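Local coordinates for protein glucose-6-phosphate isomerase (Chlamydia trachomatis D/UW-3/CX, PDB 6OTU) that catalyses the reversible isomerization of glucose-6-phosphate to fructose-6-phosphate, at residues Q72-E77 and S317-V322; F169-S174 and R467-L472; Q203-V208 and R255-F260; S387-L392 and V401-F406; K479-G484 and N490-E495. All coordinates share one frame; numbering follows the deposited sequence.

Contact 1: Q72-E77 and S317-V322; sequences QGLTEE and SAMLGV
Met319 reaches across to helix 65-77 and places its terminal methyl against Leu74, with CE 3.5 Å from Leu74 CD2 and 3.7 Å from Leu74 CG. Its first torsion (chi1 -60°) sets CG beside Thr75, Met319 CG lying 3.6 Å from Thr75 CG2, and Met319 SD is nearly as close to the same methyl. Bends at chi2 (-52°) and chi3 then carry CE on to the leucine. Both pairs cross at a slant rather than running alongside one another.

Thr75 is oriented by its own helix. OG1 sits between backbone N and carbonyl carbon and bonds to Gln72 O at 2.8 Å, which keeps the hydroxyl on its own helix and leaves CG2 to meet the methionine. Val322 adds a looser touch, its CG1 4.4 Å from Leu74 CD2. The meeting atoms are thus carbons and the methionine sulfur. Met319 bridges the helices by touching both Leu74 and Thr75; the axes of segments 72-77 and 317-322 approach to 10.7 Å, with N-to-C directions 106° apart.

Leu80 of helix 80-89 packs on both Thr75 and Met319. Beyond, helix 313-327 lies against helix 466-487, where Ala318 meets Phe482, and against strand 54-57, where Leu320 meets Tyr56.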
# COMPACT_ATOMS: atom_id res chain seq x y z
N GLN A 72 -11.45 -25.54 15.03
CA GLN A 72 -12.48 -26.29 14.31
C GLN A 72 -13.81 -26.28 15.07
O GLN A 72 -14.88 -26.13 14.47
CB GLN A 72 -12.03 -27.73 14.06
CG GLN A 72 -13.18 -28.68 13.71
CD GLN A 72 -13.72 -28.46 12.31
OE1 GLN A 72 -12.96 -28.13 11.40
NE2 GLN A 72 -15.02 -28.66 12.12
N GLY A 73 -13.75 -26.45 16.40
CA GLY A 73 -14.95 -26.33 17.21
C GLY A 73 -15.59 -24.96 17.11
O GLY A 73 -16.81 -24.84 17.10
N LEU A 74 -14.77 -23.91 17.00
CA LEU A 74 -15.32 -22.57 16.87
C LEU A 74 -16.13 -22.41 15.58
O LEU A 74 -17.19 -21.78 15.60
CB LEU A 74 -14.19 -21.52 16.94
CG LEU A 74 -14.64 -20.06 16.91
CD1 LEU A 74 -15.72 -19.83 17.96
CD2 LEU A 74 -13.46 -19.09 17.12
N THR A 75 -15.67 -23.01 14.46
CA THR A 75 -16.44 -22.92 13.22
C THR A 75 -17.79 -23.60 13.36
O THR A 75 -18.77 -23.17 12.75
CB THR A 75 -15.69 -23.54 12.04
OG1 THR A 75 -15.77 -24.97 12.10
CG2 THR A 75 -14.23 -23.09 12.01
N GLU A 76 -17.85 -24.65 14.18
CA GLU A 76 -19.09 -25.38 14.39
C GLU A 76 -20.04 -24.61 15.29
O GLU A 76 -21.20 -24.41 14.95
CB GLU A 76 -18.79 -26.74 14.98
CG GLU A 76 -17.87 -27.56 14.12
CD GLU A 76 -17.67 -28.94 14.69
OE1 GLU A 76 -18.39 -29.29 15.66
OE2 GLU A 76 -16.79 -29.67 14.20
N GLU A 77 -19.55 -24.15 16.45
CA GLU A 77 -20.40 -23.43 17.40
C GLU A 77 -20.96 -22.15 16.79
O GLU A 77 -22.09 -21.76 17.10
CB GLU A 77 -19.60 -23.13 18.67
CG GLU A 77 -19.24 -24.36 19.47
CD GLU A 77 -18.05 -24.15 20.38
OE1 GLU A 77 -18.05 -23.21 21.19
OE2 GLU A 77 -17.10 -24.96 20.30
N SER A 317 -7.91 -20.19 6.52
CA SER A 317 -7.27 -18.88 6.53
C SER A 317 -8.03 -17.90 7.42
O SER A 317 -7.43 -17.16 8.19
CB SER A 317 -7.13 -18.37 5.10
OG SER A 317 -7.01 -16.97 5.09
N ALA A 318 -9.37 -17.96 7.38
CA ALA A 318 -10.18 -17.12 8.27
C ALA A 318 -9.91 -17.43 9.74
O ALA A 318 -9.72 -16.51 10.54
CB ALA A 318 -11.66 -17.29 7.95
N MET A 319 -9.87 -18.72 10.12
CA MET A 319 -9.72 -19.06 11.53
C MET A 319 -8.30 -18.80 12.03
O MET A 319 -8.11 -18.34 13.17
CB MET A 319 -10.13 -20.52 11.78
CG MET A 319 -11.56 -20.82 11.40
SD MET A 319 -12.75 -19.68 12.12
CE MET A 319 -12.55 -20.09 13.85
N LEU A 320 -7.29 -19.06 11.20
CA LEU A 320 -5.93 -18.65 11.55
C LEU A 320 -5.84 -17.13 11.72
O LEU A 320 -5.11 -16.63 12.59
CB LEU A 320 -4.95 -19.13 10.48
CG LEU A 320 -4.71 -20.64 10.40
CD1 LEU A 320 -3.99 -21.02 9.12
CD2 LEU A 320 -3.94 -21.12 11.63
N GLY A 321 -6.57 -16.37 10.90
CA GLY A 321 -6.60 -14.92 11.11
C GLY A 321 -7.24 -14.54 12.43
O GLY A 321 -6.76 -13.65 13.13
N VAL A 322 -8.33 -15.22 12.79
CA VAL A 322 -9.01 -14.98 14.06
C VAL A 322 -8.09 -15.33 15.22
O VAL A 322 -8.04 -14.61 16.23
CB VAL A 322 -10.32 -15.79 14.11
CG1 VAL A 322 -10.84 -15.93 15.54
CG2 VAL A 322 -11.38 -15.20 13.19

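Contact 2: F169-S174 and R467-L472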
# COMPACT_ATOMS: atom_id res chain seq x y z
N PHE A 169 -4.25 -6.59 -14.01
CA PHE A 169 -2.81 -6.79 -13.93
C PHE A 169 -2.44 -8.22 -13.58
O PHE A 169 -1.36 -8.69 -13.95
CB PHE A 169 -2.18 -5.80 -12.94
CG PHE A 169 -2.17 -4.39 -13.45
CD1 PHE A 169 -1.13 -3.94 -14.25
CD2 PHE A 169 -3.22 -3.53 -13.17
CE1 PHE A 169 -1.13 -2.64 -14.74
CE2 PHE A 169 -3.22 -2.23 -13.66
CZ PHE A 169 -2.19 -1.79 -14.43
N ALA A 170 -3.32 -8.94 -12.88
CA ALA A 170 -3.01 -10.34 -12.57
C ALA A 170 -2.94 -11.18 -13.83
O ALA A 170 -2.09 -12.07 -13.95
CB ALA A 170 -4.05 -10.92 -11.61
N MET A 171 -3.81 -10.89 -14.78
CA MET A 171 -3.93 -11.69 -15.99
C MET A 171 -3.07 -11.18 -17.13
O MET A 171 -2.88 -11.91 -18.12
CB MET A 171 -5.38 -11.73 -16.46
CG MET A 171 -6.29 -12.44 -15.52
SD MET A 171 -8.00 -12.33 -16.09
CE MET A 171 -8.79 -12.67 -14.52
N GLN A 172 -2.58 -9.93 -17.03
CA GLN A 172 -1.81 -9.32 -18.10
C GLN A 172 -0.65 -10.20 -18.57
O GLN A 172 -0.34 -10.23 -19.76
CB GLN A 172 -1.30 -7.97 -17.62
CG GLN A 172 -0.85 -7.01 -18.68
CD GLN A 172 -0.28 -5.73 -18.05
OE1 GLN A 172 0.54 -5.78 -17.13
NE2 GLN A 172 -0.73 -4.58 -18.55
N GLY A 173 -0.03 -10.96 -17.65
CA GLY A 173 1.13 -11.76 -18.01
C GLY A 173 0.80 -13.06 -18.70
O GLY A 173 1.68 -13.66 -19.33
N SER A 174 -0.45 -13.51 -18.62
CA SER A 174 -0.87 -14.78 -19.19
C SER A 174 -1.56 -14.65 -20.54
O SER A 174 -1.51 -15.58 -21.34
CB SER A 174 -1.81 -15.52 -18.23
OG SER A 174 -1.45 -15.33 -16.89
N ARG A 467 -7.71 -18.49 -14.40
CA ARG A 467 -8.41 -19.37 -13.47
C ARG A 467 -7.92 -19.17 -12.04
O ARG A 467 -8.71 -18.96 -11.11
CB ARG A 467 -8.24 -20.83 -13.89
CG ARG A 467 -8.95 -21.78 -12.96
CD ARG A 467 -9.01 -23.21 -13.49
NE ARG A 467 -9.74 -24.05 -12.54
CZ ARG A 467 -10.97 -24.51 -12.72
NH1 ARG A 467 -11.63 -24.23 -13.85
NH2 ARG A 467 -11.54 -25.26 -11.79
N ILE A 468 -6.59 -19.19 -11.86
CA ILE A 468 -6.00 -19.05 -10.53
C ILE A 468 -6.29 -17.67 -9.95
O ILE A 468 -6.55 -17.53 -8.75
CB ILE A 468 -4.49 -19.34 -10.59
CG1 ILE A 468 -4.24 -20.82 -10.88
CG2 ILE A 468 -3.80 -18.93 -9.29
CD1 ILE A 468 -4.64 -21.76 -9.75
N ALA A 469 -6.25 -16.62 -10.78
CA ALA A 469 -6.67 -15.29 -10.33
C ALA A 469 -8.09 -15.32 -9.79
O ALA A 469 -8.38 -14.75 -8.73
CB ALA A 469 -6.56 -14.27 -11.46
N GLY A 470 -9.00 -16.00 -10.50
CA GLY A 470 -10.37 -16.12 -10.01
C GLY A 470 -10.47 -16.90 -8.72
O GLY A 470 -11.25 -16.54 -7.83
N SER A 471 -9.70 -17.98 -8.58
CA SER A 471 -9.73 -18.73 -7.34
C SER A 471 -9.18 -17.90 -6.18
O SER A 471 -9.74 -17.91 -5.08
CB SER A 471 -8.95 -20.04 -7.50
OG SER A 471 -9.59 -20.89 -8.43
N LEU A 472 -8.09 -17.16 -6.42
CA LEU A 472 -7.49 -16.33 -5.38
C LEU A 472 -8.45 -15.24 -4.94
O LEU A 472 -8.56 -14.94 -3.74
CB LEU A 472 -6.19 -15.71 -5.88
CG LEU A 472 -4.87 -16.35 -5.49
CD1 LEU A 472 -3.74 -15.67 -6.25
CD2 LEU A 472 -4.63 -16.27 -3.99
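Ala170 and Ala469 face each other where two parts of the SIS-type fold meet. Helix 162-172 belongs to a beta-alpha-beta crossover, joining strands 151-155 and 180-184 of the five-stranded parallel sheet. Helix 466-487 instead follows strand 456-461 of the mixed sheet, so the contact links helices attached to different sheets.

Both alanine CB atoms point toward the partner helix, though not straight at each other, and the methyls stand 4.2 Å apart (Ala170 CB to Ala469 CB). With such short side chains the backbones can approach closely: Ala170 CA and Ala469 CA are separated by 6.6 Å.

Met171 arrives differently. Its CB does not aim at the other helix, but CG lies anti to the carbonyl carbon (chi1 -66°) and the chain then runs extended (chi2 176°), carrying the terminal methyl to Ala469. One alanine methyl thus receives two partners, a short one that meets it at a slant and a long one reaching over from the side. Phe293 of helix 287-303 and Pro466 also pack on Met171, and Gln410 NE2 bonds to both Ala170 O and Ser174 OG. At the end of its reach Met171 CE stops 4.1 Å from Ala469 CB, while its carbonyl O accepts Ser174 N at 3.0 Å.

Contact 3: Q203-V208 and R255-F260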
# COMPACT_ATOMS: atom_id res chain seq x y z
N GLN A 203 -10.06 6.01 -30.86
CA GLN A 203 -9.78 4.60 -30.66
C GLN A 203 -10.17 4.11 -29.27
O GLN A 203 -9.90 2.96 -28.93
CB GLN A 203 -8.29 4.33 -30.90
CG GLN A 203 -7.94 4.06 -32.35
CD GLN A 203 -8.83 2.98 -32.97
OE1 GLN A 203 -8.81 1.82 -32.55
NE2 GLN A 203 -9.62 3.37 -33.97
N THR A 204 -10.82 4.95 -28.47
CA THR A 204 -11.01 4.68 -27.05
C THR A 204 -12.46 4.35 -26.77
O THR A 204 -13.37 5.05 -27.22
CB THR A 204 -10.58 5.89 -26.19
OG1 THR A 204 -9.17 6.12 -26.34
CG2 THR A 204 -10.88 5.63 -24.73
N LEU A 205 -12.68 3.27 -26.02
CA LEU A 205 -13.97 2.95 -25.45
C LEU A 205 -13.96 3.34 -23.97
O LEU A 205 -13.07 2.91 -23.22
CB LEU A 205 -14.26 1.45 -25.63
CG LEU A 205 -15.50 0.95 -24.88
CD1 LEU A 205 -16.76 1.47 -25.58
CD2 LEU A 205 -15.53 -0.57 -24.75
N VAL A 206 -14.92 4.16 -23.55
CA VAL A 206 -14.97 4.63 -22.16
C VAL A 206 -16.04 3.84 -21.43
O VAL A 206 -17.22 3.90 -21.79
CB VAL A 206 -15.27 6.13 -22.08
CG1 VAL A 206 -15.42 6.55 -20.61
CG2 VAL A 206 -14.19 6.94 -22.79
N VAL A 207 -15.66 3.12 -20.38
CA VAL A 207 -16.58 2.28 -19.63
C VAL A 207 -16.81 2.94 -18.27
O VAL A 207 -15.93 2.93 -17.40
CB VAL A 207 -16.06 0.84 -19.47
CG1 VAL A 207 -17.11 -0.06 -18.79
CG2 VAL A 207 -15.69 0.27 -20.83
N VAL A 208 -17.99 3.53 -18.10
CA VAL A 208 -18.36 4.16 -16.84
C VAL A 208 -19.03 3.11 -15.95
O VAL A 208 -20.09 2.58 -16.29
CB VAL A 208 -19.29 5.37 -17.07
CG1 VAL A 208 -19.31 6.25 -15.83
CG2 VAL A 208 -18.84 6.15 -18.29
N ARG A 255 -28.22 7.08 -23.72
CA ARG A 255 -27.04 7.84 -23.37
C ARG A 255 -25.76 7.03 -23.54
O ARG A 255 -24.67 7.62 -23.58
CB ARG A 255 -27.18 8.36 -21.92
CG ARG A 255 -26.06 9.24 -21.40
CD ARG A 255 -26.28 9.65 -19.93
NE ARG A 255 -25.11 10.34 -19.39
CZ ARG A 255 -24.89 11.65 -19.52
NH1 ARG A 255 -25.76 12.42 -20.17
NH2 ARG A 255 -23.79 12.19 -19.00
N TYR A 256 -25.86 5.71 -23.71
CA TYR A 256 -24.69 4.84 -23.82
C TYR A 256 -24.81 3.91 -25.03
O TYR A 256 -25.90 3.44 -25.38
CB TYR A 256 -24.51 4.02 -22.54
CG TYR A 256 -24.28 4.90 -21.33
CD1 TYR A 256 -23.01 5.41 -21.05
CD2 TYR A 256 -25.33 5.24 -20.48
CE1 TYR A 256 -22.80 6.22 -19.96
CE2 TYR A 256 -25.12 6.05 -19.39
CZ TYR A 256 -23.86 6.54 -19.13
OH TYR A 256 -23.64 7.34 -18.04
N LEU A 257 -23.67 3.66 -25.66
CA LEU A 257 -23.60 2.69 -26.75
C LEU A 257 -24.13 1.33 -26.30
O LEU A 257 -24.80 0.63 -27.06
CB LEU A 257 -22.16 2.58 -27.26
CG LEU A 257 -21.81 1.32 -28.07
CD1 LEU A 257 -22.32 1.40 -29.51
CD2 LEU A 257 -20.31 1.05 -28.03
N GLU A 258 -23.82 0.94 -25.07
CA GLU A 258 -24.34 -0.29 -24.49
C GLU A 258 -24.40 -0.09 -22.98
O GLU A 258 -23.71 0.78 -22.43
CB GLU A 258 -23.49 -1.51 -24.86
CG GLU A 258 -24.04 -2.89 -24.43
CD GLU A 258 -25.46 -3.15 -24.91
OE1 GLU A 258 -26.41 -2.62 -24.29
OE2 GLU A 258 -25.64 -3.90 -25.89
N VAL A 259 -25.24 -0.89 -22.33
CA VAL A 259 -25.42 -0.82 -20.89
C VAL A 259 -25.43 -2.25 -20.35
O VAL A 259 -26.23 -3.07 -20.80
CB VAL A 259 -26.73 -0.10 -20.51
CG1 VAL A 259 -26.99 -0.23 -18.99
CG2 VAL A 259 -26.70 1.38 -20.96
N PHE A 260 -24.55 -2.53 -19.39
CA PHE A 260 -24.51 -3.82 -18.70
C PHE A 260 -24.96 -3.63 -17.26
O PHE A 260 -24.88 -2.54 -16.69
CB PHE A 260 -23.10 -4.44 -18.76
CG PHE A 260 -22.63 -4.77 -20.16
CD1 PHE A 260 -22.94 -6.00 -20.74
CD2 PHE A 260 -21.91 -3.84 -20.91
CE1 PHE A 260 -22.51 -6.30 -22.04
CE2 PHE A 260 -21.48 -4.12 -22.21
CZ PHE A 260 -21.79 -5.36 -22.78
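Leu205 with Leu257 and Val208 with Tyr256 make up the apolar part of this contact, in two separate patches. In the first, branch ends meet: Leu205 CD1 is 4.3 Å from Leu257 CD2. Leu205 CB does not aim at the partner; with CG anti to the backbone N (chi1 171°) its tip swings closer. In the second, Val208 CG2 comes obliquely upon the phenol ring, 4.3 Å from Tyr256 CE1. Leu205 and Val208 are three residues apart on one strand, which puts these patches on opposite faces of the sheet.

A further packing group is internal to 255-260: Arg255 CG lies 3.9 Å above the plane of the Tyr256 ring, offset toward its rim.

The polar bonds do not span the two segments. Within 255-260, Glu258 OE1 accepts Val259 N at 2.9 Å through its anti lone pair, in a fairly straight bond (162°), and it also receives salt bridges from Arg137 and Lys253. Tyr256 OH lies in plane at the edge of the Arg255 guanidinium.

Val208 CA and Tyr256 CA are 9.4 Å apart, about two strand spacings. Strand 240-245 indeed runs between 204-209 and 258-262 in the parallel sheet: Leu205 rests on its Val241 and Tyr256 on its Ala242. Helix 216-231 covers the Val208 face, with Glu222 against Val208 and Arg226 against Tyr256.

Contact 4: S387-L392 and V401-F406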
# COMPACT_ATOMS: atom_id res chain seq x y z
N SER A 387 12.92 -3.39 2.52
CA SER A 387 12.30 -2.21 3.10
C SER A 387 11.69 -2.52 4.46
O SER A 387 12.42 -2.62 5.45
CB SER A 387 11.27 -1.61 2.13
OG SER A 387 10.11 -2.42 2.04
N PHE A 388 10.36 -2.67 4.52
CA PHE A 388 9.71 -2.77 5.82
C PHE A 388 9.87 -4.13 6.46
O PHE A 388 9.50 -4.29 7.63
CB PHE A 388 8.21 -2.42 5.73
CG PHE A 388 7.43 -3.23 4.75
CD1 PHE A 388 6.95 -4.50 5.08
CD2 PHE A 388 7.12 -2.72 3.50
CE1 PHE A 388 6.20 -5.24 4.18
CE2 PHE A 388 6.38 -3.46 2.58
CZ PHE A 388 5.92 -4.73 2.92
N PHE A 389 10.42 -5.12 5.75
CA PHE A 389 10.77 -6.36 6.43
C PHE A 389 11.78 -6.13 7.55
O PHE A 389 11.80 -6.91 8.51
CB PHE A 389 11.31 -7.38 5.44
CG PHE A 389 10.26 -8.36 4.99
CD1 PHE A 389 8.93 -7.96 4.88
CD2 PHE A 389 10.59 -9.68 4.67
CE1 PHE A 389 7.96 -8.86 4.48
CE2 PHE A 389 9.63 -10.57 4.26
CZ PHE A 389 8.31 -10.17 4.17
N GLN A 390 12.58 -5.06 7.49
CA GLN A 390 13.38 -4.67 8.64
C GLN A 390 12.56 -4.69 9.93
O GLN A 390 13.01 -5.22 10.96
CB GLN A 390 13.97 -3.27 8.44
CG GLN A 390 14.59 -2.69 9.71
CD GLN A 390 15.73 -3.55 10.25
OE1 GLN A 390 16.58 -4.01 9.49
NE2 GLN A 390 15.73 -3.79 11.56
N SER A 391 11.34 -4.12 9.90
CA SER A 391 10.51 -4.05 11.10
C SER A 391 9.89 -5.40 11.47
O SER A 391 9.71 -5.70 12.66
CB SER A 391 9.42 -2.99 10.94
OG SER A 391 8.78 -2.76 12.17
N LEU A 392 9.55 -6.23 10.48
CA LEU A 392 9.05 -7.56 10.80
C LEU A 392 10.11 -8.38 11.53
O LEU A 392 9.80 -9.06 12.51
CB LEU A 392 8.58 -8.27 9.52
CG LEU A 392 7.13 -8.03 9.04
CD1 LEU A 392 6.80 -6.59 8.83
CD2 LEU A 392 6.85 -8.79 7.76
N VAL A 401 2.03 -12.52 8.58
CA VAL A 401 2.21 -12.38 7.14
C VAL A 401 1.46 -13.49 6.41
O VAL A 401 1.47 -14.65 6.84
CB VAL A 401 3.70 -12.39 6.74
CG1 VAL A 401 3.88 -12.67 5.24
CG2 VAL A 401 4.35 -11.09 7.08
N GLU A 402 0.84 -13.13 5.30
CA GLU A 402 0.29 -14.06 4.33
C GLU A 402 1.15 -13.97 3.06
O GLU A 402 1.03 -13.01 2.29
CB GLU A 402 -1.18 -13.76 4.04
CG GLU A 402 -2.09 -13.90 5.27
CD GLU A 402 -3.55 -13.53 5.00
OE1 GLU A 402 -3.83 -12.71 4.10
OE2 GLU A 402 -4.43 -14.07 5.70
N PHE A 403 2.01 -14.96 2.85
CA PHE A 403 2.83 -15.01 1.64
C PHE A 403 2.03 -15.62 0.50
O PHE A 403 1.34 -16.63 0.68
CB PHE A 403 4.09 -15.87 1.86
CG PHE A 403 5.12 -15.23 2.72
CD1 PHE A 403 5.83 -14.12 2.28
CD2 PHE A 403 5.37 -15.72 4.00
CE1 PHE A 403 6.79 -13.51 3.09
CE2 PHE A 403 6.35 -15.13 4.81
CZ PHE A 403 7.05 -14.02 4.35
N ILE A 404 2.16 -15.03 -0.68
CA ILE A 404 1.57 -15.61 -1.88
C ILE A 404 2.65 -15.79 -2.93
O ILE A 404 3.35 -14.82 -3.27
CB ILE A 404 0.42 -14.75 -2.43
CG1 ILE A 404 -0.55 -14.39 -1.31
CG2 ILE A 404 -0.26 -15.47 -3.60
CD1 ILE A 404 -1.86 -13.74 -1.77
N GLY A 405 2.77 -17.00 -3.48
CA GLY A 405 3.80 -17.28 -4.45
C GLY A 405 3.40 -18.29 -5.51
O GLY A 405 2.36 -18.95 -5.43
N PHE A 406 4.28 -18.40 -6.51
CA PHE A 406 4.06 -19.30 -7.63
C PHE A 406 5.36 -20.00 -7.98
O PHE A 406 6.46 -19.48 -7.74
CB PHE A 406 3.49 -18.54 -8.84
CG PHE A 406 2.27 -17.74 -8.51
CD1 PHE A 406 1.02 -18.33 -8.53
CD2 PHE A 406 2.38 -16.42 -8.09
CE1 PHE A 406 -0.12 -17.61 -8.18
CE2 PHE A 406 1.25 -15.69 -7.74
CZ PHE A 406 -0.01 -16.30 -7.79
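Phe388 O accepts two backbone N-H groups, Ser391 N at 2.9 Å and, weakly, Leu392 N at 3.4 Å. In this first turn Phe389 and Leu392, three residues apart, both meet strand 401-406.

The aromatic pair meets edge to edge. Phe389 and Phe403 come from opposite directions, with Phe389 CZ 3.8 Å from Phe403 CE1, and each atom lies near the plane of the other ring; neither face takes part in this meeting. Phe389 adopts an unusual chi1 of -97°, off the staggered positions, which helps carry its ring end toward the strand although CB does not point there. One face of Phe403 is occupied from its own strand: Val401 CG1 sits 3.4 Å above the ring centre.

The other valine methyl crosses to the helix. Val401 CG2 lies 3.5 Å from Leu392 CD2, a tight carbon pair, with the side chains at about a right angle. From helix 422-439, Gln433 packs on Phe389 and Leu437 on Leu392.

Strand 401-406 lies inside the mixed sheet of the SIS-type fold, and the side chain of Phe389 is about 7 Å from that of His386, assigned to the active site. Ser387 packs on Gln351 of the second subunit, a glucose-6-phosphate pocket position, consistent with the shared active sites of dimeric phosphoglucose isomerases.

Contact 5: K479-G484 and N490-E495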
# COMPACT_ATOMS: atom_id res chain seq x y z
N LYS A 479 -12.73 -15.90 2.83
CA LYS A 479 -12.00 -15.67 4.07
C LYS A 479 -12.65 -14.56 4.88
O LYS A 479 -12.93 -14.73 6.07
CB LYS A 479 -10.54 -15.30 3.78
CG LYS A 479 -9.83 -14.87 5.06
CD LYS A 479 -8.48 -14.22 4.82
CE LYS A 479 -7.74 -14.08 6.14
NZ LYS A 479 -6.59 -13.16 6.00
N PHE A 480 -12.90 -13.41 4.25
CA PHE A 480 -13.44 -12.27 4.99
C PHE A 480 -14.88 -12.54 5.42
O PHE A 480 -15.29 -12.16 6.53
CB PHE A 480 -13.33 -11.01 4.14
CG PHE A 480 -11.91 -10.66 3.78
CD1 PHE A 480 -10.91 -10.70 4.74
CD2 PHE A 480 -11.57 -10.30 2.49
CE1 PHE A 480 -9.58 -10.38 4.41
CE2 PHE A 480 -10.25 -9.98 2.16
CZ PHE A 480 -9.26 -10.02 3.11
N ALA A 481 -15.66 -13.21 4.56
CA ALA A 481 -17.02 -13.60 4.93
C ALA A 481 -17.03 -14.54 6.13
O ALA A 481 -17.85 -14.39 7.04
CB ALA A 481 -17.72 -14.27 3.73
N PHE A 482 -16.12 -15.53 6.14
CA PHE A 482 -16.07 -16.44 7.27
C PHE A 482 -15.69 -15.69 8.55
O PHE A 482 -16.25 -15.96 9.62
CB PHE A 482 -15.11 -17.59 6.99
CG PHE A 482 -15.71 -18.75 6.21
CD1 PHE A 482 -16.91 -19.33 6.60
CD2 PHE A 482 -15.05 -19.28 5.10
CE1 PHE A 482 -17.46 -20.40 5.89
CE2 PHE A 482 -15.59 -20.36 4.39
CZ PHE A 482 -16.79 -20.91 4.79
N GLN A 483 -14.76 -14.74 8.45
CA GLN A 483 -14.40 -13.96 9.63
C GLN A 483 -15.59 -13.13 10.13
O GLN A 483 -15.87 -13.09 11.33
CB GLN A 483 -13.18 -13.08 9.35
CG GLN A 483 -11.93 -13.87 8.97
CD GLN A 483 -10.64 -13.07 8.99
OE1 GLN A 483 -9.58 -13.59 9.38
NE2 GLN A 483 -10.69 -11.81 8.56
N GLY A 484 -16.32 -12.50 9.21
CA GLY A 484 -17.52 -11.78 9.61
C GLY A 484 -18.56 -12.69 10.24
O GLY A 484 -19.19 -12.32 11.23
N ASN A 490 -22.07 -7.59 10.36
CA ASN A 490 -22.59 -7.52 8.99
C ASN A 490 -21.44 -7.11 8.07
O ASN A 490 -21.05 -5.93 8.02
CB ASN A 490 -23.77 -6.56 8.89
CG ASN A 490 -24.31 -6.44 7.45
OD1 ASN A 490 -23.90 -7.18 6.56
ND2 ASN A 490 -25.22 -5.48 7.22
N SER A 491 -20.90 -8.09 7.34
CA SER A 491 -19.78 -7.82 6.45
C SER A 491 -20.17 -7.07 5.18
O SER A 491 -19.29 -6.74 4.40
CB SER A 491 -19.10 -9.14 6.04
OG SER A 491 -18.61 -9.88 7.14
N PHE A 492 -21.46 -6.82 4.92
CA PHE A 492 -21.86 -6.52 3.56
C PHE A 492 -22.50 -5.16 3.38
O PHE A 492 -22.95 -4.85 2.26
CB PHE A 492 -22.80 -7.63 3.05
CG PHE A 492 -22.23 -9.01 3.23
CD1 PHE A 492 -21.12 -9.43 2.48
CD2 PHE A 492 -22.76 -9.88 4.18
CE1 PHE A 492 -20.57 -10.69 2.66
CE2 PHE A 492 -22.21 -11.15 4.38
CZ PHE A 492 -21.11 -11.56 3.62
N ASP A 493 -22.52 -4.31 4.40
CA ASP A 493 -22.86 -2.90 4.20
C ASP A 493 -21.64 -2.04 4.53
O ASP A 493 -20.53 -2.54 4.78
CB ASP A 493 -24.11 -2.51 5.01
CG ASP A 493 -23.93 -2.68 6.51
OD1 ASP A 493 -22.86 -3.19 6.94
OD2 ASP A 493 -24.88 -2.31 7.24
N GLN A 494 -21.83 -0.72 4.50
CA GLN A 494 -20.70 0.19 4.61
C GLN A 494 -21.17 1.59 4.97
O GLN A 494 -21.03 2.54 4.19
CB GLN A 494 -19.87 0.17 3.32
CG GLN A 494 -20.62 0.45 2.01
CD GLN A 494 -21.45 -0.71 1.51
OE1 GLN A 494 -21.00 -1.86 1.47
NE2 GLN A 494 -22.69 -0.42 1.13
N GLU A 495 -21.74 1.74 6.17
CA GLU A 495 -22.29 3.03 6.56
C GLU A 495 -21.21 4.10 6.66
O GLU A 495 -21.53 5.29 6.54
CB GLU A 495 -23.05 2.88 7.87
CG GLU A 495 -24.37 2.14 7.71
CD GLU A 495 -25.33 2.85 6.76
OE1 GLU A 495 -25.41 4.11 6.79
OE2 GLU A 495 -25.99 2.15 5.96
O HOH W 1 -19.52 -12.18 6.67
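With chi1 at -59°, Ser491 holds OG beside its own backbone N and anti to the carbonyl carbon, a setting that brings the hydroxyl up to Gly484 of helix 466-487. There OG lies 3.3 Å from Gly484 CA, an approach that a position without a side chain readily accepts. Phe492, with chi1 -52°, swings its ring back toward the same helix: CZ is 4.3 Å from Ala481 CB, and the methyl lies at the ring edge near its plane. One ring face is covered by the preceding residue, Ser491 CB standing 3.8 Å above the centre.

A water lies between Ala481 O and Ser491 OG. It donates to Ala481 O at 2.8 Å and to Ser491 OG at 2.5 Å, the latter length being short enough to treat with caution. The hydroxyl also bonds to Asn357 OD1, and ND2 of the same amide bonds to Phe480 O.

The loop is shaped from within by an Asx turn, Phe492 N to Asn490 OD1 at 3.0 Å, although the donor stands 52° out of the carbonyl plane and off the lone pairs. Farther along, Gln494, at the N-cap position of the next helix, touches the bound glucose-6-phosphate, and Arg269 bonds to its OE1 and to Ser491 O.

The chemistry implies a buried hydroxyl held by Asn357, with the water a less certain second link, in a loop that probably helps position the pocket residue Gln494.

All five contacts are largely buried; contact 3, about 26 Å from the chain centre, is the one with an exposed touching residue, Leu257. Contacts 2 and 5 share helix 466-487 but lie on opposite sides of that centre. Contact 1 packs directly against contact 5 through Ser317 and Ala318, while contacts 4 and 5 are joined by a salt bridge from Glu402 to Lys479. Contacts 1 to 4 are apolar across their segments, bringing together two helices, helices of different sheets, next-but-one strands, and a helix with a strand. Contact 5 adds a probable water bridge and a hydroxyl held by Asn357. Contacts 4 and 5 also border the second subunit; contact 5 holds the pocket residue Gln494, and contact 4 lies beside His386.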